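Side-chain contacts in SusD homolog (Bacteroides thetaiotaomicron, PDB 3SGH), which probably binds glycans at the outer membrane as a SusD-like lipoprotein, helping a partner transporter take them up: residues 35-39 with 40-44; 87-90 with 91-94. One frame throughout, in Å; residues are numbered along the deposited sequence.

Both contacts are local, between side chains a turn apart, but they sit in different settings. Interaction 1 is a buried helix end, its centre about 11 Å from the centre of the chain. Interaction 2 lies on a peripheral helix, its centre about 27 Å from the chain centre, with one side buried and the other exposed. Their nearest atoms are about 15 Å apart. Helix 100-120 borders both. In 35-44 the backbone leaves the helix, and an asparagine, a sulfur, a water and a tryptophan gather round the last turn. In 87-94 four regular helical bonds run on, and a glutamate meets two phenylalanine rings.

Interaction 1. Residues 35-39 with 40-44; sequences ACQEI and NCMWA
Asn40 N bonds to Cys36 O at 2.7 Å, and Cys41 N to Gln37 O at 3.0 Å. These bonds close the last turn of helix 33-40. Both are bent at the hydrogen, and in the second the donor also stands well above the carbonyl plane. Cys41 is the first residue to leave helical geometry. Asn40 turns its amide back along the helix, CG lying beside its backbone N (chi1 -65°). ND2 gives a hydrogen bond to Ala29 O, its stronger partner. It also points almost straight at Cys36 SG, a weak bond at 3.6 Å. With an alanine here, Ala29 O would probably lack this donor, the Cys36 sulfur would lose its weak N-H partner, and a gap would open beside it. Gln37 CG packs against the selenium of Met42 (selenomethionine) at 3.9 Å. Gln37 NE2 bonds to Glu248. A water accepts from NE2 and donates to Cys41 O, bridging the side chain to the chain after the helix. Trp43 lays one ring face over Ile39 O, which stands 3.4 Å above the plane, toward the rim. Its NE1 bonds to Ser76 OG. Helix 239-245 touches the helix end through Tyr240, which meets Cys36, Asn40 and Cys41. In helix 75-84, Arg79 forms a salt bridge with Glu38. Leu115 of helix 100-120 packs on Ile39 and Trp43. The chain then runs on to strand 50-52.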
ATOM      1  N   ALA A  35      -2.617  10.626  10.894  1.00 14.38           N
ATOM      2  CA  ALA A  35      -1.749   9.660  10.198  1.00 14.35           C
ATOM      3  C   ALA A  35      -2.569   8.870   9.178  1.00 13.98           C
ATOM      4  O   ALA A  35      -2.129   8.686   8.055  1.00 15.05           O
ATOM      5  CB  ALA A  35      -1.102   8.690  11.220  1.00 15.65           C
ATOM      6  N   CYS A  36      -3.751   8.399   9.610  1.00 13.82           N
ATOM      7  CA  CYS A  36      -4.671   7.658   8.746  1.00 13.74           C
ATOM      8  C   CYS A  36      -5.078   8.488   7.521  1.00 13.27           C
ATOM      9  O   CYS A  36      -4.989   8.015   6.389  1.00 13.19           O
ATOM     10  CB  CYS A  36      -5.889   7.166   9.532  1.00 12.84           C
ATOM     11  SG  CYS A  36      -6.880   6.017   8.582  1.00 16.28           S
ATOM     12  N   GLN A  37      -5.464   9.738   7.732  1.00 13.21           N
ATOM     13  CA  GLN A  37      -5.829  10.564   6.607  1.00 13.26           C
ATOM     14  C   GLN A  37      -4.645  10.737   5.672  1.00 13.54           C
ATOM     15  O   GLN A  37      -4.776  10.539   4.462  1.00 15.11           O
ATOM     16  CB  GLN A  37      -6.365  11.916   6.995  1.00 13.39           C
ATOM     17  CG  GLN A  37      -6.756  12.725   5.705  1.00 15.06           C
ATOM     18  CD  GLN A  37      -7.693  13.886   6.021  1.00 16.73           C
ATOM     19  OE1 GLN A  37      -7.416  14.695   6.929  1.00 16.90           O
ATOM     20  NE2 GLN A  37      -8.793  13.968   5.277  1.00 15.17           N
ATOM     21  N   GLU A  38      -3.502  11.059   6.263  1.00 14.34           N
ATOM     22  CA  GLU A  38      -2.307  11.411   5.453  1.00 14.35           C
ATOM     23  C   GLU A  38      -1.797  10.248   4.608  1.00 14.38           C
ATOM     24  O   GLU A  38      -1.469  10.418   3.437  1.00 14.78           O
ATOM     25  CB  GLU A  38      -1.200  11.947   6.347  1.00 14.42           C
ATOM     26  CG  GLU A  38      -1.573  13.299   7.009  1.00 15.94           C
ATOM     27  CD  GLU A  38      -0.628  13.667   8.187  1.00 21.11           C
ATOM     28  OE1 GLU A  38       0.378  12.977   8.392  1.00 19.00           O
ATOM     29  OE2 GLU A  38      -0.919  14.654   8.878  1.00 21.62           O
ATOM     30  N   ILE A  39      -1.738   9.057   5.198  1.00 14.17           N
ATOM     31  CA  ILE A  39      -1.201   7.894   4.532  1.00 14.44           C
ATOM     32  C   ILE A  39      -2.265   7.043   3.848  1.00 13.92           C
ATOM     33  O   ILE A  39      -2.024   6.504   2.770  1.00 13.84           O
ATOM     34  CB  ILE A  39      -0.369   7.045   5.562  1.00 14.63           C
ATOM     35  CG1 ILE A  39       0.816   7.872   6.105  1.00 16.43           C
ATOM     36  CG2 ILE A  39       0.100   5.667   4.961  1.00 14.12           C
ATOM     37  CD1 ILE A  39       1.937   8.172   5.058  1.00 17.49           C
ATOM     38  N   ASN A  40      -3.407   6.870   4.500  1.00 13.44           N
ATOM     39  CA  ASN A  40      -4.422   5.971   4.020  1.00 13.85           C
ATOM     40  C   ASN A  40      -5.526   6.644   3.224  1.00 13.99           C
ATOM     41  O   ASN A  40      -6.270   5.932   2.575  1.00 14.26           O
ATOM     42  CB  ASN A  40      -5.052   5.180   5.171  1.00 13.59           C
ATOM     43  CG  ASN A  40      -4.060   4.239   5.842  1.00 13.98           C
ATOM     44  OD1 ASN A  40      -3.195   3.671   5.175  1.00 16.02           O
ATOM     45  ND2 ASN A  40      -4.185   4.062   7.145  1.00 14.35           N
ATOM     46  N   CYS A  41      -5.639   7.971   3.228  1.00 14.30           N
ATOM     47  CA  CYS A  41      -6.803   8.636   2.609  1.00 14.54           C
ATOM     48  C   CYS A  41      -6.548   9.870   1.761  1.00 14.90           C
ATOM     49  O   CYS A  41      -7.494  10.666   1.536  1.00 16.64           O
ATOM     50  CB  CYS A  41      -7.821   9.019   3.700  1.00 13.65           C
ATOM     51  SG  CYS A  41      -8.323   7.705   4.901  1.00 15.36           S
HETATM   52  N   MSE A  42      -5.332  10.032   1.242  1.00 14.60           N
HETATM   53  CA  MSE A  42      -4.957  11.211   0.455  0.70 14.82           C
HETATM   54  C   MSE A  42      -4.412  10.748  -0.899  1.00 14.11           C
HETATM   55  O   MSE A  42      -5.188  10.421  -1.810  1.00 14.51           O
HETATM   56  CB  MSE A  42      -3.943  12.110   1.220  0.70 14.61           C
HETATM   57  CG  MSE A  42      -4.529  12.808   2.462  0.70 15.22           C
HETATM   58 SE   MSE A  42      -5.980  14.073   2.141  0.52 15.51          SE
HETATM   59  CE  MSE A  42      -4.960  15.696   1.745  0.70 16.28           C
ATOM     60  N   TRP A  43      -3.084  10.695  -1.025  1.00 13.81           N
ATOM     61  CA  TRP A  43      -2.498  10.121  -2.228  1.00 12.65           C
ATOM     62  C   TRP A  43      -2.923   8.676  -2.419  1.00 13.25           C
ATOM     63  O   TRP A  43      -2.834   8.141  -3.526  1.00 13.34           O
ATOM     64  CB  TRP A  43      -0.948  10.238  -2.278  1.00 12.78           C
ATOM     65  CG  TRP A  43      -0.284   9.642  -1.068  1.00 14.08           C
ATOM     66  CD1 TRP A  43       0.141  10.316   0.029  1.00 15.31           C
ATOM     67  CD2 TRP A  43      -0.029   8.256  -0.808  1.00 13.91           C
ATOM     68  NE1 TRP A  43       0.628   9.451   0.958  1.00 13.72           N
ATOM     69  CE2 TRP A  43       0.542   8.177   0.480  1.00 14.14           C
ATOM     70  CE3 TRP A  43      -0.245   7.069  -1.523  1.00 13.76           C
ATOM     71  CZ2 TRP A  43       0.884   6.948   1.086  1.00 16.07           C
ATOM     72  CZ3 TRP A  43       0.107   5.840  -0.910  1.00 14.94           C
ATOM     73  CH2 TRP A  43       0.681   5.806   0.360  1.00 16.79           C
ATOM     74  N   ALA A  44      -3.377   8.018  -1.353  1.00 12.71           N
ATOM     75  CA  ALA A  44      -3.860   6.633  -1.449  1.00 13.64           C
ATOM     76  C   ALA A  44      -4.940   6.435  -2.504  1.00 14.14           C
ATOM     77  O   ALA A  44      -5.161   5.307  -2.960  1.00 15.84           O
ATOM     78  CB  ALA A  44      -4.377   6.156  -0.072  1.00 12.19           C
TER
HETATM   79  O   HOH W   1      -9.433  12.129   3.113  1.00 16.14           O

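Interaction 2. Residues 87-90 with 91-94; sequences SFFL and VENS
Glu92 reaches back one turn and sets its carboxylate beside the rings of Phe88 and Phe89. Its CG is anti to the backbone N (chi1 -179°) and the chain beyond is extended, which carries the acid group along the helix surface to the rings. OE1 meets the edge of the Phe89 ring near its plane, 3.6 Å from CD1. There the polarised C-H groups of the rim probably suit the negative oxygen. OE2 approaches Phe88 CZ obliquely at 3.7 Å, with ring and carboxylate planes 69° apart. This same oxygen is hydrogen-bonded to Tyr102 OH, which helps to fix the group. The two rings also touch each other. Phe88 CD2 stands 3.7 Å above one face of Phe89, toward its rim, while Phe89 CE1 lies at the edge of Phe88.

The tight side faces the protein. Buried Phe88 packs on Ala105 and Gln106 of helix 100-120 and makes a cation-pi contact with Arg109. Val91 is buried as well: it touches Ile101 and Ala105 of that helix, and Leu20 of helix 17-24. Its CG2 lies 3.3 Å from Ser87 O, next to the backbone bond from Val91 N to that oxygen. On the looser side Leu90, Asn93 and Ser94 are exposed, although Leu90 still touches Leu20 and Ser94 touches Ala17. Asn93 folds its amide over Phe89 O, with CG at 3.3 Å, though ND2 is badly angled for a hydrogen bond to it.

Four backbone bonds hold the turns, from Val91 N to Ser87 O through Ser94 N to Leu90 O. Such i to i+4 bonding is that of a regular alpha-helix, here with one side against the protein and the other partly exposed. It is short and packs against its neighbours in the alpha-alpha superhelix of this SusD-like protein.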
ATOM      1  N   SER A  87      13.552   7.196  17.544  1.00 21.71           N
ATOM      2  CA  SER A  87      13.433   5.937  18.276  1.00 21.43           C
ATOM      3  C   SER A  87      14.334   4.846  17.720  1.00 20.06           C
ATOM      4  O   SER A  87      14.867   4.088  18.502  1.00 20.48           O
ATOM      5  CB  SER A  87      11.990   5.456  18.332  1.00 21.26           C
ATOM      6  OG  SER A  87      11.217   6.411  19.033  1.00 25.26           O
ATOM      7  N   PHE A  88      14.493   4.765  16.393  1.00 18.68           N
ATOM      8  CA  PHE A  88      15.345   3.739  15.818  1.00 19.07           C
ATOM      9  C   PHE A  88      16.764   3.778  16.426  1.00 20.25           C
ATOM     10  O   PHE A  88      17.341   2.733  16.821  1.00 20.62           O
ATOM     11  CB  PHE A  88      15.494   3.827  14.283  1.00 18.95           C
ATOM     12  CG  PHE A  88      16.449   2.836  13.784  1.00 17.68           C
ATOM     13  CD1 PHE A  88      16.101   1.516  13.786  1.00 17.08           C
ATOM     14  CD2 PHE A  88      17.741   3.188  13.438  1.00 19.16           C
ATOM     15  CE1 PHE A  88      17.005   0.550  13.406  1.00 18.75           C
ATOM     16  CE2 PHE A  88      18.650   2.247  13.066  1.00 19.09           C
ATOM     17  CZ  PHE A  88      18.288   0.912  13.057  1.00 20.30           C
ATOM     18  N   PHE A  89      17.337   4.977  16.497  1.00 20.83           N
ATOM     19  CA  PHE A  89      18.712   5.107  16.997  1.00 22.31           C
ATOM     20  C   PHE A  89      18.805   4.920  18.490  1.00 22.51           C
ATOM     21  O   PHE A  89      19.768   4.351  18.990  1.00 22.71           O
ATOM     22  CB  PHE A  89      19.339   6.437  16.603  1.00 22.70           C
ATOM     23  CG  PHE A  89      19.567   6.549  15.129  1.00 25.76           C
ATOM     24  CD1 PHE A  89      20.388   5.648  14.482  1.00 27.14           C
ATOM     25  CD2 PHE A  89      18.951   7.531  14.381  1.00 28.94           C
ATOM     26  CE1 PHE A  89      20.607   5.727  13.108  1.00 29.01           C
ATOM     27  CE2 PHE A  89      19.186   7.621  13.009  1.00 27.79           C
ATOM     28  CZ  PHE A  89      19.989   6.724  12.383  1.00 29.02           C
ATOM     29  N   LEU A  90      17.787   5.362  19.202  1.00 22.58           N
ATOM     30  CA  LEU A  90      17.711   5.104  20.628  1.00 22.72           C
ATOM     31  C   LEU A  90      17.659   3.601  20.922  1.00 22.54           C
ATOM     32  O   LEU A  90      18.337   3.127  21.853  1.00 22.81           O
ATOM     33  CB  LEU A  90      16.488   5.813  21.223  1.00 22.40           C
ATOM     34  CG  LEU A  90      16.560   7.342  21.269  1.00 25.00           C
ATOM     35  CD1 LEU A  90      15.185   7.896  21.698  1.00 25.14           C
ATOM     36  CD2 LEU A  90      17.628   7.868  22.220  1.00 24.94           C
ATOM     37  N   VAL A  91      16.904   2.845  20.121  1.00 21.51           N
ATOM     38  CA  VAL A  91      16.845   1.390  20.291  1.00 21.56           C
ATOM     39  C   VAL A  91      18.181   0.769  19.920  1.00 21.65           C
ATOM     40  O   VAL A  91      18.698  -0.102  20.617  1.00 21.73           O
ATOM     41  CB  VAL A  91      15.717   0.719  19.484  1.00 20.64           C
ATOM     42  CG1 VAL A  91      15.833  -0.803  19.542  1.00 19.65           C
ATOM     43  CG2 VAL A  91      14.321   1.205  20.006  1.00 19.74           C
ATOM     44  N   GLU A  92      18.735   1.205  18.811  1.00 22.31           N
ATOM     45  CA  GLU A  92      19.998   0.654  18.340  1.00 23.71           C
ATOM     46  C   GLU A  92      21.079   0.801  19.392  1.00 25.23           C
ATOM     47  O   GLU A  92      21.837  -0.146  19.675  1.00 24.59           O
ATOM     48  CB  GLU A  92      20.417   1.370  17.050  1.00 23.30           C
ATOM     49  CG  GLU A  92      21.726   0.853  16.448  1.00 25.65           C
ATOM     50  CD  GLU A  92      21.915   1.296  14.994  1.00 29.71           C
ATOM     51  OE1 GLU A  92      22.163   2.501  14.807  1.00 27.44           O
ATOM     52  OE2 GLU A  92      21.773   0.454  14.054  1.00 29.69           O
ATOM     53  N   ASN A  93      21.143   1.988  19.989  1.00 25.74           N
ATOM     54  CA  ASN A  93      22.161   2.288  21.027  1.00 28.55           C
ATOM     55  C   ASN A  93      21.927   1.490  22.322  1.00 28.61           C
ATOM     56  O   ASN A  93      22.845   0.833  22.830  1.00 29.91           O
ATOM     57  CB  ASN A  93      22.233   3.805  21.285  1.00 29.23           C
ATOM     58  CG  ASN A  93      22.895   4.568  20.128  1.00 33.15           C
ATOM     59  OD1 ASN A  93      23.593   3.976  19.278  1.00 38.77           O
ATOM     60  ND2 ASN A  93      22.662   5.882  20.074  1.00 36.48           N
ATOM     61  N   SER A  94      20.689   1.501  22.816  1.00 26.91           N
ATOM     62  CA  SER A  94      20.318   0.758  24.016  1.00 27.38           C
ATOM     63  C   SER A  94      20.588  -0.746  23.901  1.00 26.73           C
ATOM     64  O   SER A  94      21.123  -1.361  24.840  1.00 25.60           O
ATOM     65  CB  SER A  94      18.825   0.968  24.317  1.00 27.49           C
ATOM     66  OG  SER A  94      18.409   0.118  25.369  1.00 31.56           O
TER